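Local coordinates for protein probable tRNA pseudouridine synthase D (Methanosarcina mazei, PDB 1Z2Z) that probably isomerises the uridine at position 13 of transfer RNAs to pseudouridine, at residues I10-Y15 / I277-L282; L161-V166 / I290-A295. One frame throughout, in Å; residues are numbered along the deposited sequence.

Contact 1: I10-Y15 / I277-L282; sequences IGINLY and IYNIIL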
loop_
_atom_site.group_PDB
_atom_site.type_symbol
_atom_site.label_atom_id
_atom_site.label_comp_id
_atom_site.label_asym_id
_atom_site.label_seq_id
_atom_site.Cartn_x
_atom_site.Cartn_y
_atom_site.Cartn_z
ATOM N N ILE A 10 -5.342 -8.662 9.616
ATOM C CA ILE A 10 -5.493 -8.347 8.209
ATOM C C ILE A 10 -4.834 -9.418 7.346
ATOM O O ILE A 10 -4.251 -9.108 6.308
ATOM C CB ILE A 10 -4.890 -6.979 7.844
ATOM C CG1 ILE A 10 -3.415 -6.941 8.221
ATOM C CG2 ILE A 10 -5.676 -5.862 8.528
ATOM C CD1 ILE A 10 -2.757 -5.614 7.931
ATOM N N GLY A 11 -4.909 -10.669 7.799
ATOM C CA GLY A 11 -4.376 -11.780 7.033
ATOM C C GLY A 11 -2.926 -12.186 7.176
ATOM O O GLY A 11 -2.617 -13.380 7.188
ATOM N N ILE A 12 -2.033 -11.208 7.258
ATOM C CA ILE A 12 -0.610 -11.491 7.409
ATOM C C ILE A 12 -0.405 -12.110 8.777
ATOM O O ILE A 12 -1.114 -11.766 9.717
ATOM C CB ILE A 12 0.185 -10.211 7.327
ATOM C CG1 ILE A 12 -0.232 -9.479 6.049
ATOM C CG2 ILE A 12 1.686 -10.521 7.429
ATOM C CD1 ILE A 12 0.313 -8.075 5.920
ATOM N N ASN A 13 0.546 -13.029 8.893
ATOM C CA ASN A 13 0.795 -13.673 10.173
ATOM C C ASN A 13 2.149 -14.354 10.218
ATOM O O ASN A 13 2.348 -15.286 10.988
ATOM C CB ASN A 13 -0.287 -14.707 10.472
ATOM C CG ASN A 13 -0.005 -16.047 9.823
ATOM O OD1 ASN A 13 0.273 -16.136 8.623
ATOM N ND2 ASN A 13 -0.077 -17.107 10.619
ATOM N N LEU A 14 3.083 -13.896 9.401
ATOM C CA LEU A 14 4.403 -14.504 9.398
ATOM C C LEU A 14 5.391 -13.692 8.594
ATOM O O LEU A 14 5.177 -12.509 8.367
ATOM C CB LEU A 14 4.326 -15.924 8.845
ATOM C CG LEU A 14 3.730 -16.040 7.447
ATOM C CD1 LEU A 14 4.814 -16.135 6.383
ATOM C CD2 LEU A 14 2.878 -17.272 7.426
ATOM N N TYR A 15 6.460 -14.349 8.154
ATOM C CA TYR A 15 7.530 -13.709 7.397
ATOM C C TYR A 15 8.170 -14.708 6.434
ATOM O O TYR A 15 8.536 -15.813 6.840
ATOM C CB TYR A 15 8.608 -13.206 8.363
ATOM C CG TYR A 15 8.134 -12.205 9.397
ATOM C CD1 TYR A 15 8.084 -10.844 9.104
ATOM C CD2 TYR A 15 7.778 -12.610 10.686
ATOM C CE1 TYR A 15 7.701 -9.908 10.071
ATOM C CE2 TYR A 15 7.392 -11.677 11.661
ATOM C CZ TYR A 15 7.359 -10.332 11.344
ATOM O OH TYR A 15 6.989 -9.400 12.284
ATOM N N ILE A 277 -8.218 -11.803 2.385
ATOM C CA ILE A 277 -8.167 -13.203 1.995
ATOM C C ILE A 277 -6.885 -13.481 1.220
ATOM O O ILE A 277 -6.224 -14.510 1.413
ATOM C CB ILE A 277 -9.399 -13.562 1.151
ATOM C CG1 ILE A 277 -10.652 -13.450 2.037
ATOM C CG2 ILE A 277 -9.230 -14.955 0.553
ATOM C CD1 ILE A 277 -11.997 -13.391 1.303
ATOM N N TYR A 278 -6.517 -12.542 0.364
ATOM C CA TYR A 278 -5.312 -12.704 -0.411
ATOM C C TYR A 278 -4.065 -12.848 0.490
ATOM O O TYR A 278 -3.171 -13.647 0.202
ATOM C CB TYR A 278 -5.178 -11.532 -1.384
ATOM C CG TYR A 278 -3.806 -11.393 -1.953
ATOM C CD1 TYR A 278 -2.795 -10.790 -1.228
ATOM C CD2 TYR A 278 -3.509 -11.868 -3.216
ATOM C CE1 TYR A 278 -1.522 -10.658 -1.746
ATOM C CE2 TYR A 278 -2.240 -11.740 -3.748
ATOM C CZ TYR A 278 -1.252 -11.130 -3.007
ATOM O OH TYR A 278 0.004 -10.972 -3.549
ATOM N N ASN A 279 -4.006 -12.087 1.579
ATOM C CA ASN A 279 -2.866 -12.163 2.499
ATOM C C ASN A 279 -2.774 -13.544 3.112
ATOM O O ASN A 279 -1.731 -14.189 3.074
ATOM C CB ASN A 279 -3.016 -11.134 3.625
ATOM C CG ASN A 279 -2.596 -9.745 3.206
ATOM O OD1 ASN A 279 -3.207 -8.755 3.609
ATOM N ND2 ASN A 279 -1.540 -9.659 2.407
ATOM N N ILE A 280 -3.874 -13.983 3.703
ATOM C CA ILE A 280 -3.921 -15.298 4.323
ATOM C C ILE A 280 -3.351 -16.314 3.345
ATOM O O ILE A 280 -2.386 -17.015 3.659
ATOM C CB ILE A 280 -5.360 -15.676 4.651
ATOM C CG1 ILE A 280 -5.999 -14.541 5.455
ATOM C CG2 ILE A 280 -5.394 -16.952 5.437
ATOM C CD1 ILE A 280 -7.415 -14.800 5.828
ATOM N N ILE A 281 -3.949 -16.368 2.152
ATOM C CA ILE A 281 -3.531 -17.296 1.106
ATOM C C ILE A 281 -2.034 -17.267 0.843
ATOM O O ILE A 281 -1.389 -18.315 0.772
ATOM C CB ILE A 281 -4.264 -17.008 -0.218
ATOM C CG1 ILE A 281 -5.735 -17.421 -0.094
ATOM C CG2 ILE A 281 -3.580 -17.744 -1.378
ATOM C CD1 ILE A 281 -6.619 -16.945 -1.226
ATOM N N LEU A 282 -1.484 -16.070 0.697
ATOM C CA LEU A 282 -0.065 -15.913 0.430
ATOM C C LEU A 282 0.796 -16.531 1.529
ATOM O O LEU A 282 1.906 -17.013 1.269
ATOM C CB LEU A 282 0.275 -14.437 0.296
ATOM C CG LEU A 282 1.341 -14.155 -0.759
ATOM C CD1 LEU A 282 1.550 -12.648 -0.843
ATOM C CD2 LEU A 282 2.647 -14.874 -0.425
#

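Contact 2: L161-V166 / I290-A295; sequences LAQGGV and IPLNRA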
loop_
_atom_site.group_PDB
_atom_site.type_symbol
_atom_site.label_atom_id
_atom_site.label_comp_id
_atom_site.label_asym_id
_atom_site.label_seq_id
_atom_site.Cartn_x
_atom_site.Cartn_y
_atom_site.Cartn_z
ATOM N N LEU A 161 16.937 -12.490 -1.776
ATOM C CA LEU A 161 17.476 -12.592 -3.117
ATOM C C LEU A 161 17.105 -13.936 -3.729
ATOM O O LEU A 161 16.799 -14.019 -4.918
ATOM C CB LEU A 161 18.996 -12.419 -3.076
ATOM C CG LEU A 161 19.608 -11.297 -3.931
ATOM C CD1 LEU A 161 18.828 -9.989 -3.772
ATOM C CD2 LEU A 161 21.058 -11.108 -3.524
ATOM N N ALA A 162 17.113 -14.976 -2.899
ATOM C CA ALA A 162 16.794 -16.336 -3.332
ATOM C C ALA A 162 15.307 -16.553 -3.599
ATOM O O ALA A 162 14.929 -17.147 -4.610
ATOM C CB ALA A 162 17.277 -17.335 -2.289
ATOM N N GLN A 163 14.467 -16.088 -2.684
ATOM C CA GLN A 163 13.028 -16.246 -2.835
ATOM C C GLN A 163 12.499 -15.350 -3.951
ATOM O O GLN A 163 11.331 -15.444 -4.341
ATOM C CB GLN A 163 12.315 -15.895 -1.532
ATOM C CG GLN A 163 10.818 -15.980 -1.680
ATOM C CD GLN A 163 10.076 -15.339 -0.535
ATOM O OE1 GLN A 163 10.277 -14.156 -0.229
ATOM N NE2 GLN A 163 9.194 -16.111 0.100
ATOM N N GLY A 164 13.363 -14.471 -4.453
ATOM C CA GLY A 164 12.960 -13.569 -5.517
ATOM C C GLY A 164 12.686 -12.148 -5.044
ATOM O O GLY A 164 12.689 -11.206 -5.836
ATOM N N GLY A 165 12.454 -11.998 -3.745
ATOM C CA GLY A 165 12.179 -10.690 -3.178
ATOM C C GLY A 165 11.395 -10.840 -1.889
ATOM O O GLY A 165 11.679 -11.736 -1.087
ATOM N N VAL A 166 10.407 -9.974 -1.687
ATOM C CA VAL A 166 9.582 -10.036 -0.487
ATOM C C VAL A 166 8.130 -10.283 -0.898
ATOM O O VAL A 166 7.729 -9.931 -2.003
ATOM C CB VAL A 166 9.743 -8.732 0.371
ATOM C CG1 VAL A 166 11.222 -8.409 0.516
ATOM C CG2 VAL A 166 9.003 -7.565 -0.242
ATOM N N ILE A 290 5.881 -23.991 -0.614
ATOM C CA ILE A 290 5.921 -23.707 -2.055
ATOM C C ILE A 290 6.411 -22.266 -2.276
ATOM O O ILE A 290 5.666 -21.319 -2.043
ATOM C CB ILE A 290 4.506 -23.835 -2.707
ATOM C CG1 ILE A 290 3.793 -25.121 -2.243
ATOM C CG2 ILE A 290 4.634 -23.772 -4.225
ATOM C CD1 ILE A 290 4.357 -26.428 -2.779
ATOM N N PRO A 291 7.662 -22.092 -2.747
ATOM C CA PRO A 291 8.249 -20.771 -2.990
ATOM C C PRO A 291 7.384 -19.893 -3.872
ATOM O O PRO A 291 6.463 -20.370 -4.540
ATOM C CB PRO A 291 9.606 -21.094 -3.614
ATOM C CG PRO A 291 9.364 -22.382 -4.297
ATOM C CD PRO A 291 8.529 -23.145 -3.299
ATOM N N LEU A 292 7.686 -18.601 -3.874
ATOM C CA LEU A 292 6.901 -17.654 -4.642
ATOM C C LEU A 292 7.475 -17.409 -6.030
ATOM O O LEU A 292 6.792 -16.856 -6.893
ATOM C CB LEU A 292 6.794 -16.336 -3.867
ATOM C CG LEU A 292 6.378 -16.469 -2.391
ATOM C CD1 LEU A 292 6.315 -15.095 -1.742
ATOM C CD2 LEU A 292 5.028 -17.179 -2.290
ATOM N N ASN A 293 8.719 -17.822 -6.252
ATOM C CA ASN A 293 9.333 -17.631 -7.559
ATOM C C ASN A 293 9.529 -18.935 -8.349
ATOM O O ASN A 293 10.384 -19.015 -9.233
ATOM C CB ASN A 293 10.670 -16.903 -7.415
ATOM C CG ASN A 293 11.599 -17.594 -6.466
ATOM O OD1 ASN A 293 12.754 -17.213 -6.328
ATOM N ND2 ASN A 293 11.099 -18.621 -5.795
ATOM N N ARG A 294 8.736 -19.952 -8.021
ATOM C CA ARG A 294 8.789 -21.242 -8.706
ATOM C C ARG A 294 7.375 -21.771 -8.922
ATOM O O ARG A 294 6.532 -21.730 -8.019
ATOM C CB ARG A 294 9.608 -22.265 -7.908
ATOM C CG ARG A 294 11.107 -22.067 -8.028
ATOM C CD ARG A 294 11.884 -23.083 -7.207
ATOM N NE ARG A 294 13.314 -22.770 -7.198
ATOM C CZ ARG A 294 14.203 -23.302 -6.360
ATOM N NH1 ARG A 294 13.820 -24.186 -5.446
ATOM N NH2 ARG A 294 15.480 -22.944 -6.432
ATOM N N ALA A 295 7.110 -22.263 -10.123
ATOM C CA ALA A 295 5.785 -22.775 -10.434
ATOM C C ALA A 295 5.658 -24.284 -10.205
ATOM O O ALA A 295 6.648 -25.013 -10.226
ATOM C CB ALA A 295 5.428 -22.424 -11.882
#

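Contact 1: I10-Y15 / I277-L282
The loop that follows helix 5-8 is laid across the long helix 263-287, and the two meet where Gly11 rests between Asn279 and Ile280. Here a glycine lets main chain approach main chain: the CA atoms of Gly11 and Ile280 are 4.5 Å apart. A side chain on Gly11 would point into the helix and run into CB of Asn279, and the positive phi of 87° would also press it against the carbonyl oxygen of Ile10. The helix covers the bare backbone from two neighbouring positions. Ile280 contributes its longer branch, with CG1 lying 3.6 Å from CA of Gly11. CB of Asn279 stands 3.7 Å from Gly11 C. Beyond CB, CG of Asn279 lies anti to its own carbonyl carbon (chi1 -81°), which carries the carboxamide along the loop rather than away from it. There CG1 of Ile12 sits squarely over one face of the carboxamide, 3.7 Å from Asn279 CG, while Ile10 O lies beside the group, 3.6 Å from Asn279 CG and a little out of its plane toward that same face. An aliphatic branch thus covers one face and a main-chain oxygen lies at the side, all in a buried setting. Around it, Ile10 touches Ile172, Ile280 packs on Val360 of helix 352-363, and Ile12 reaches Arg427 of helix 423-430. The contact is remote from the predicted nucleophile, Asp86. It is an instance of close loop-on-helix packing at a glycine, in which irregular chain near the N-terminus is seated on a buried part of helix 263-287.

Contact 2: L161-V166 / I290-A295
Asn293 turns its carboxamide onto the last peptide groups of helix 146-163, while Leu292 beside it packs against the side chain of Gln163. The close part of the contact centres on Asn293. With CG set between its backbone N and carbonyl carbon (chi1 55°), the amide presents a face to the helix end, with Gln163 O above its CG; CB of Asn293 is 3.5 Å from Gln163 O. An alanine here keeps CB but would probably open a gap where the amide face lay against Gln163 O, and leave the closing peptides of the helix without their polar neighbour. These peptides belong to a helix terminus ended by glycine: Gly164 is the first residue to leave helical angles, with phi 103°, and the chain then turns into strand 165-167, where Val166 pairs with Leu390. A side chain on Gly164 would be directed at Asn293, whose CA is 5.8 Å from that of the glycine. Next to this, the extended Gln163 side chain, CG anti to the backbone N, reaches out so that CD1 of Leu292 lies over a face of its carboxamide, 4.0 Å from CD of Gln163. Leu292 is buried, with Ile286 of helix 263-287 and Val388 among its neighbours. The outer side is far looser. Ala162 is exposed and is covered little by the loop, while Arg294, also exposed, makes no contact with 161-166 and touches Asn327 of helix 323-330.

Contact 1 is wholly buried, whereas contact 2 lies nearer the surface, their centres about 16 Å apart. Helix 263-287 relates them: 277-282 lies on it, and 290-295 belongs to the loop just beyond its end. They touch directly, CD2 of Leu282 lying 3.8 Å from CD2 of Leu292. Both pair a glycine of positive phi with an asparagine, but the roles differ with place. In contact 1 the glycine sits in a loop pressed on the side of a helix amid isoleucines; in contact 2 it ends a helix whose last carbonyls face the asparagine, and a leucine packs on the glutamine amide at the inner side.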